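Hypothetical protein (Bacteroides fragilis, PDB 4JX0) is of unknown function but binds magnesium and is probably an exported protein that joins a BT_3987-like N-terminal domain to an F5/8 type C domain. Local coordinates at residues Y42-L56 with R163-D177. Numbering follows the deposited sequence.
Sequences YYGNPYTQLEAINDL and RSSYFVKLNLSIRLD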
loop_
_atom_site.group_PDB
_atom_site.type_symbol
_atom_site.label_atom_id
_atom_site.label_comp_id
_atom_site.label_asym_id
_atom_site.label_seq_id
_atom_site.Cartn_x
_atom_site.Cartn_y
_atom_site.Cartn_z
ATOM N N TYR A 42 -4.047 -15.734 -14.035
ATOM C CA TYR A 42 -3.415 -15.074 -12.890
ATOM C C TYR A 42 -2.289 -15.915 -12.311
ATOM O O TYR A 42 -2.386 -17.145 -12.289
ATOM C CB TYR A 42 -4.436 -14.758 -11.779
ATOM C CG TYR A 42 -5.179 -15.960 -11.238
ATOM C CD1 TYR A 42 -6.386 -16.358 -11.790
ATOM C CD2 TYR A 42 -4.700 -16.670 -10.139
ATOM C CE1 TYR A 42 -7.083 -17.459 -11.294
ATOM C CE2 TYR A 42 -5.381 -17.777 -9.639
ATOM C CZ TYR A 42 -6.563 -18.185 -10.236
ATOM O OH TYR A 42 -7.284 -19.248 -9.734
ATOM N N TYR A 43 -1.235 -15.251 -11.817
ATOM C CA TYR A 43 -0.107 -15.938 -11.194
ATOM C C TYR A 43 -0.411 -16.200 -9.722
ATOM O O TYR A 43 -0.967 -15.341 -9.036
ATOM C CB TYR A 43 1.176 -15.116 -11.335
ATOM C CG TYR A 43 1.571 -14.889 -12.773
ATOM C CD1 TYR A 43 2.033 -15.936 -13.563
ATOM C CD2 TYR A 43 1.466 -13.630 -13.355
ATOM C CE1 TYR A 43 2.393 -15.734 -14.894
ATOM C CE2 TYR A 43 1.831 -13.413 -14.686
ATOM C CZ TYR A 43 2.290 -14.470 -15.455
ATOM O OH TYR A 43 2.656 -14.283 -16.771
ATOM N N GLY A 44 -0.047 -17.383 -9.253
ATOM C CA GLY A 44 -0.238 -17.764 -7.863
ATOM C C GLY A 44 -1.684 -17.996 -7.483
ATOM O O GLY A 44 -2.444 -18.574 -8.262
ATOM N N ASN A 45 -2.060 -17.565 -6.271
ATOM C CA ASN A 45 -3.411 -17.746 -5.731
ATOM C C ASN A 45 -4.391 -16.696 -6.262
ATOM O O ASN A 45 -3.971 -15.586 -6.605
ATOM C CB ASN A 45 -3.382 -17.678 -4.192
ATOM C CG ASN A 45 -2.655 -18.819 -3.526
ATOM O OD1 ASN A 45 -2.512 -19.914 -4.077
ATOM N ND2 ASN A 45 -2.233 -18.613 -2.288
ATOM N N PRO A 46 -5.714 -16.997 -6.256
ATOM C CA PRO A 46 -6.706 -15.999 -6.698
ATOM C C PRO A 46 -7.049 -15.027 -5.572
ATOM O O PRO A 46 -8.172 -15.026 -5.067
ATOM C CB PRO A 46 -7.904 -16.868 -7.074
ATOM C CG PRO A 46 -7.828 -18.008 -6.145
ATOM C CD PRO A 46 -6.374 -18.257 -5.858
ATOM N N TYR A 47 -6.079 -14.203 -5.166
ATOM C CA TYR A 47 -6.261 -13.297 -4.045
ATOM C C TYR A 47 -5.432 -12.039 -4.206
ATOM O O TYR A 47 -4.243 -12.121 -4.520
ATOM C CB TYR A 47 -5.863 -14.022 -2.749
ATOM C CG TYR A 47 -6.052 -13.216 -1.484
ATOM C CD1 TYR A 47 -7.317 -12.818 -1.072
ATOM C CD2 TYR A 47 -4.974 -12.925 -0.652
ATOM C CE1 TYR A 47 -7.500 -12.100 0.110
ATOM C CE2 TYR A 47 -5.145 -12.214 0.535
ATOM C CZ TYR A 47 -6.414 -11.813 0.921
ATOM O OH TYR A 47 -6.589 -11.103 2.086
ATOM N N THR A 48 -6.058 -10.878 -3.994
ATOM C CA THR A 48 -5.381 -9.588 -4.043
ATOM C C THR A 48 -5.795 -8.818 -2.837
ATOM O O THR A 48 -6.991 -8.642 -2.611
ATOM C CB THR A 48 -5.707 -8.802 -5.325
ATOM O OG1 THR A 48 -5.382 -9.605 -6.448
ATOM C CG2 THR A 48 -4.901 -7.520 -5.438
ATOM N N GLN A 49 -4.824 -8.375 -2.044
ATOM C CA GLN A 49 -5.101 -7.565 -0.876
ATOM C C GLN A 49 -4.896 -6.121 -1.282
ATOM O O GLN A 49 -3.783 -5.738 -1.646
ATOM C CB GLN A 49 -4.213 -7.970 0.301
ATOM C CG GLN A 49 -4.754 -7.476 1.635
ATOM C CD GLN A 49 -3.927 -7.952 2.798
ATOM O OE1 GLN A 49 -3.353 -7.149 3.544
ATOM N NE2 GLN A 49 -3.863 -9.268 3.002
ATOM N N LEU A 50 -5.984 -5.346 -1.304
ATOM C CA LEU A 50 -5.960 -3.929 -1.650
ATOM C C LEU A 50 -5.770 -3.160 -0.359
ATOM O O LEU A 50 -6.239 -3.590 0.700
ATOM C CB LEU A 50 -7.253 -3.511 -2.372
ATOM C CG LEU A 50 -7.152 -3.352 -3.881
ATOM C CD1 LEU A 50 -6.668 -4.606 -4.531
ATOM C CD2 LEU A 50 -8.487 -2.934 -4.474
ATOM N N GLU A 51 -5.059 -2.037 -0.437
ATOM C CA GLU A 51 -4.801 -1.193 0.723
ATOM C C GLU A 51 -5.538 0.122 0.580
ATOM O O GLU A 51 -5.595 0.709 -0.506
ATOM C CB GLU A 51 -3.292 -0.944 0.898
ATOM C CG GLU A 51 -2.481 -2.190 1.210
ATOM C CD GLU A 51 -2.865 -2.945 2.465
ATOM O OE1 GLU A 51 -3.142 -2.290 3.494
ATOM O OE2 GLU A 51 -2.910 -4.197 2.415
ATOM N N ALA A 52 -6.127 0.563 1.682
ATOM C CA ALA A 52 -6.844 1.824 1.789
ATOM C C ALA A 52 -6.443 2.503 3.092
ATOM O O ALA A 52 -5.941 1.835 4.008
ATOM C CB ALA A 52 -8.340 1.582 1.755
ATOM N N ILE A 53 -6.639 3.823 3.174
ATOM C CA ILE A 53 -6.298 4.568 4.383
ATOM C C ILE A 53 -7.419 5.531 4.751
ATOM O O ILE A 53 -8.044 6.124 3.873
ATOM C CB ILE A 53 -4.938 5.314 4.306
ATOM C CG1 ILE A 53 -4.861 6.313 3.117
ATOM C CG2 ILE A 53 -3.772 4.338 4.303
ATOM C CD1 ILE A 53 -4.785 7.778 3.572
ATOM N N ASN A 54 -7.660 5.675 6.065
ATOM C CA ASN A 54 -8.669 6.566 6.618
ATOM C C ASN A 54 -7.974 7.613 7.474
ATOM O O ASN A 54 -7.055 7.291 8.224
ATOM C CB ASN A 54 -9.695 5.787 7.427
ATOM C CG ASN A 54 -10.940 6.580 7.756
ATOM O OD1 ASN A 54 -10.973 7.352 8.713
ATOM N ND2 ASN A 54 -11.984 6.445 6.949
ATOM N N ASP A 55 -8.415 8.868 7.354
ATOM C CA ASP A 55 -7.847 9.994 8.086
ATOM C C ASP A 55 -8.833 10.501 9.138
ATOM O O ASP A 55 -8.796 11.677 9.484
ATOM C CB ASP A 55 -7.494 11.106 7.089
ATOM C CG ASP A 55 -8.646 11.654 6.252
ATOM O OD1 ASP A 55 -9.772 11.129 6.375
ATOM O OD2 ASP A 55 -8.405 12.578 5.437
ATOM N N LEU A 56 -9.721 9.607 9.630
ATOM C CA LEU A 56 -10.793 9.900 10.575
ATOM C C LEU A 56 -11.894 10.791 9.942
ATOM O O LEU A 56 -12.762 11.278 10.665
ATOM C CB LEU A 56 -10.261 10.523 11.875
ATOM C CG LEU A 56 -9.065 9.814 12.509
ATOM C CD1 LEU A 56 -8.686 10.475 13.798
ATOM C CD2 LEU A 56 -9.352 8.343 12.748
ATOM N N ARG A 163 -10.157 -22.051 -11.549
ATOM C CA ARG A 163 -9.711 -20.773 -12.135
ATOM C C ARG A 163 -10.876 -19.953 -12.762
ATOM O O ARG A 163 -10.692 -19.315 -13.794
ATOM C CB ARG A 163 -8.579 -20.993 -13.164
ATOM C CG ARG A 163 -7.320 -21.544 -12.529
ATOM C CD ARG A 163 -6.166 -21.713 -13.492
ATOM N NE ARG A 163 -4.906 -21.986 -12.789
ATOM C CZ ARG A 163 -4.139 -21.073 -12.197
ATOM N NH1 ARG A 163 -4.485 -19.789 -12.213
ATOM N NH2 ARG A 163 -3.014 -21.437 -11.589
ATOM N N SER A 164 -12.059 -19.968 -12.127
ATOM C CA SER A 164 -13.237 -19.209 -12.572
ATOM C C SER A 164 -13.686 -18.156 -11.547
ATOM O O SER A 164 -14.580 -17.367 -11.863
ATOM C CB SER A 164 -14.402 -20.154 -12.848
ATOM O OG SER A 164 -14.746 -20.930 -11.710
ATOM N N SER A 165 -13.096 -18.146 -10.327
ATOM C CA SER A 165 -13.460 -17.203 -9.271
ATOM C C SER A 165 -12.216 -16.544 -8.674
ATOM O O SER A 165 -11.113 -17.102 -8.749
ATOM C CB SER A 165 -14.259 -17.908 -8.181
ATOM O OG SER A 165 -13.574 -19.047 -7.684
ATOM N N TYR A 166 -12.402 -15.341 -8.107
ATOM C CA TYR A 166 -11.325 -14.548 -7.508
ATOM C C TYR A 166 -11.784 -13.886 -6.212
ATOM O O TYR A 166 -12.965 -13.563 -6.072
ATOM C CB TYR A 166 -10.858 -13.477 -8.495
ATOM C CG TYR A 166 -9.429 -13.040 -8.291
ATOM C CD1 TYR A 166 -9.113 -12.018 -7.411
ATOM C CD2 TYR A 166 -8.402 -13.590 -9.036
ATOM C CE1 TYR A 166 -7.803 -11.588 -7.246
ATOM C CE2 TYR A 166 -7.094 -13.147 -8.902
ATOM C CZ TYR A 166 -6.794 -12.146 -8.006
ATOM O OH TYR A 166 -5.481 -11.778 -7.873
ATOM N N PHE A 167 -10.841 -13.672 -5.276
ATOM C CA PHE A 167 -11.115 -13.056 -3.977
ATOM C C PHE A 167 -10.333 -11.760 -3.809
ATOM O O PHE A 167 -9.172 -11.682 -4.202
ATOM C CB PHE A 167 -10.769 -14.033 -2.852
ATOM C CG PHE A 167 -11.570 -15.306 -2.961
ATOM C CD1 PHE A 167 -12.900 -15.339 -2.573
ATOM C CD2 PHE A 167 -11.038 -16.429 -3.582
ATOM C CE1 PHE A 167 -13.665 -16.492 -2.732
ATOM C CE2 PHE A 167 -11.805 -17.583 -3.748
ATOM C CZ PHE A 167 -13.115 -17.607 -3.320
ATOM N N VAL A 168 -10.984 -10.731 -3.256
ATOM C CA VAL A 168 -10.370 -9.424 -3.032
ATOM C C VAL A 168 -10.652 -9.008 -1.606
ATOM O O VAL A 168 -11.789 -9.135 -1.150
ATOM C CB VAL A 168 -10.886 -8.367 -4.045
ATOM C CG1 VAL A 168 -10.203 -7.023 -3.838
ATOM C CG2 VAL A 168 -10.695 -8.840 -5.484
ATOM N N LYS A 169 -9.603 -8.576 -0.880
ATOM C CA LYS A 169 -9.724 -8.053 0.483
ATOM C C LYS A 169 -9.252 -6.627 0.478
ATOM O O LYS A 169 -8.137 -6.338 0.024
ATOM C CB LYS A 169 -8.940 -8.852 1.542
ATOM C CG LYS A 169 -9.035 -8.199 2.937
ATOM C CD LYS A 169 -8.470 -9.050 4.042
ATOM C CE LYS A 169 -8.643 -8.406 5.395
ATOM N NZ LYS A 169 -8.031 -9.234 6.467
ATOM N N LEU A 170 -10.086 -5.735 1.008
ATOM C CA LEU A 170 -9.730 -4.341 1.138
ATOM C C LEU A 170 -9.289 -4.132 2.562
ATOM O O LEU A 170 -10.125 -4.125 3.460
ATOM C CB LEU A 170 -10.915 -3.451 0.767
ATOM C CG LEU A 170 -10.659 -1.958 0.773
ATOM C CD1 LEU A 170 -9.564 -1.577 -0.203
ATOM C CD2 LEU A 170 -11.921 -1.204 0.451
ATOM N N ASN A 171 -7.964 -4.027 2.775
ATOM C CA ASN A 171 -7.376 -3.810 4.096
ATOM C C ASN A 171 -7.409 -2.310 4.392
ATOM O O ASN A 171 -6.967 -1.507 3.564
ATOM C CB ASN A 171 -5.944 -4.366 4.155
ATOM C CG ASN A 171 -5.338 -4.341 5.543
ATOM O OD1 ASN A 171 -5.817 -5.025 6.459
ATOM N ND2 ASN A 171 -4.307 -3.517 5.761
ATOM N N LEU A 172 -7.940 -1.934 5.563
ATOM C CA LEU A 172 -8.085 -0.537 5.942
ATOM C C LEU A 172 -7.247 -0.251 7.171
ATOM O O LEU A 172 -7.214 -1.068 8.090
ATOM C CB LEU A 172 -9.567 -0.262 6.205
ATOM C CG LEU A 172 -9.987 1.189 6.079
ATOM C CD1 LEU A 172 -11.274 1.318 5.311
ATOM C CD2 LEU A 172 -10.142 1.812 7.424
ATOM N N SER A 173 -6.552 0.899 7.170
ATOM C CA SER A 173 -5.668 1.325 8.262
ATOM C C SER A 173 -5.714 2.851 8.419
ATOM O O SER A 173 -5.860 3.553 7.427
ATOM C CB SER A 173 -4.234 0.854 8.006
ATOM O OG SER A 173 -3.837 1.019 6.654
ATOM N N ILE A 174 -5.600 3.365 9.662
ATOM C CA ILE A 174 -5.684 4.809 9.910
ATOM C C ILE A 174 -4.344 5.522 9.609
ATOM O O ILE A 174 -3.272 5.102 10.059
ATOM C CB ILE A 174 -6.161 5.135 11.357
ATOM C CG1 ILE A 174 -7.637 4.721 11.539
ATOM C CG2 ILE A 174 -5.996 6.638 11.676
ATOM C CD1 ILE A 174 -8.014 4.479 12.986
ATOM N N ARG A 175 -4.452 6.643 8.886
ATOM C CA ARG A 175 -3.326 7.516 8.566
ATOM C C ARG A 175 -3.846 8.936 8.388
ATOM O O ARG A 175 -4.604 9.216 7.452
ATOM C CB ARG A 175 -2.573 7.065 7.308
ATOM C CG ARG A 175 -1.362 7.947 6.988
ATOM C CD ARG A 175 -0.497 7.374 5.888
ATOM N NE ARG A 175 -0.931 7.817 4.560
ATOM C CZ ARG A 175 -0.516 7.294 3.412
ATOM N NH1 ARG A 175 0.353 6.286 3.406
ATOM N NH2 ARG A 175 -0.970 7.771 2.255
ATOM N N LEU A 176 -3.387 9.845 9.232
ATOM C CA LEU A 176 -3.805 11.237 9.141
ATOM C C LEU A 176 -3.041 11.915 8.007
ATOM O O LEU A 176 -1.991 11.426 7.595
ATOM C CB LEU A 176 -3.562 11.962 10.470
ATOM C CG LEU A 176 -3.999 11.236 11.757
ATOM C CD1 LEU A 176 -3.574 12.007 12.966
ATOM C CD2 LEU A 176 -5.501 10.997 11.765
ATOM N N ASP A 177 -3.570 13.006 7.479
ATOM C CA ASP A 177 -2.894 13.788 6.442
ATOM C C ASP A 177 -2.391 14.993 7.184
ATOM O O ASP A 177 -2.942 16.092 7.038
ATOM C CB ASP A 177 -3.853 14.128 5.281
ATOM C CG ASP A 177 -3.330 15.068 4.217
ATOM O OD1 ASP A 177 -2.088 15.141 4.046
ATOM O OD2 ASP A 177 -4.165 15.754 3.562
#
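Strands 47-54 and 165-174 pair in parallel within the mixed beta-sheet of the N-terminal domain, bonded from Phe-167 N to Pro-46 O at one end to Arg-175 N and Asn-54 O (2.8 Å) at the other. Ahead of the strands, the Tyr-42 ring is held between two partners. Arg-163 NH1 lies over one face, 3.3 Å from Tyr-42 CZ, in a cation-pi contact, while NE of this arginine is salt-bridged to Asp-24. Against the opposite face stands the edge of Tyr-166, T-shaped with planes at 88°. With CG anti to the backbone N (chi1 -154°), the Tyr-166 ring turns back over the Pro-46/Tyr-47 peptide, and its OH donates to Thr-48 OG1 at 2.6 Å. Farther along, Glu-51 and Asn-171 run alongside each other; Asn-171 ND2 gives a nearly straight bond (169°) to the syn lone pair of Glu-51 OE1, 2.8 Å away. On the other face, Leu-170 CD1 fits between Leu-50 CB (3.7 Å) and Ala-52 CB. Strand 142-150 flanks 165-174 antiparallel, as strand 59-61 flanks 47-54. The pair thus forms one of two parallel steps in a sheet whose other neighbours run antiparallel, consistent with the E-set, immunoglobulin-like beta-sandwich class of this domain.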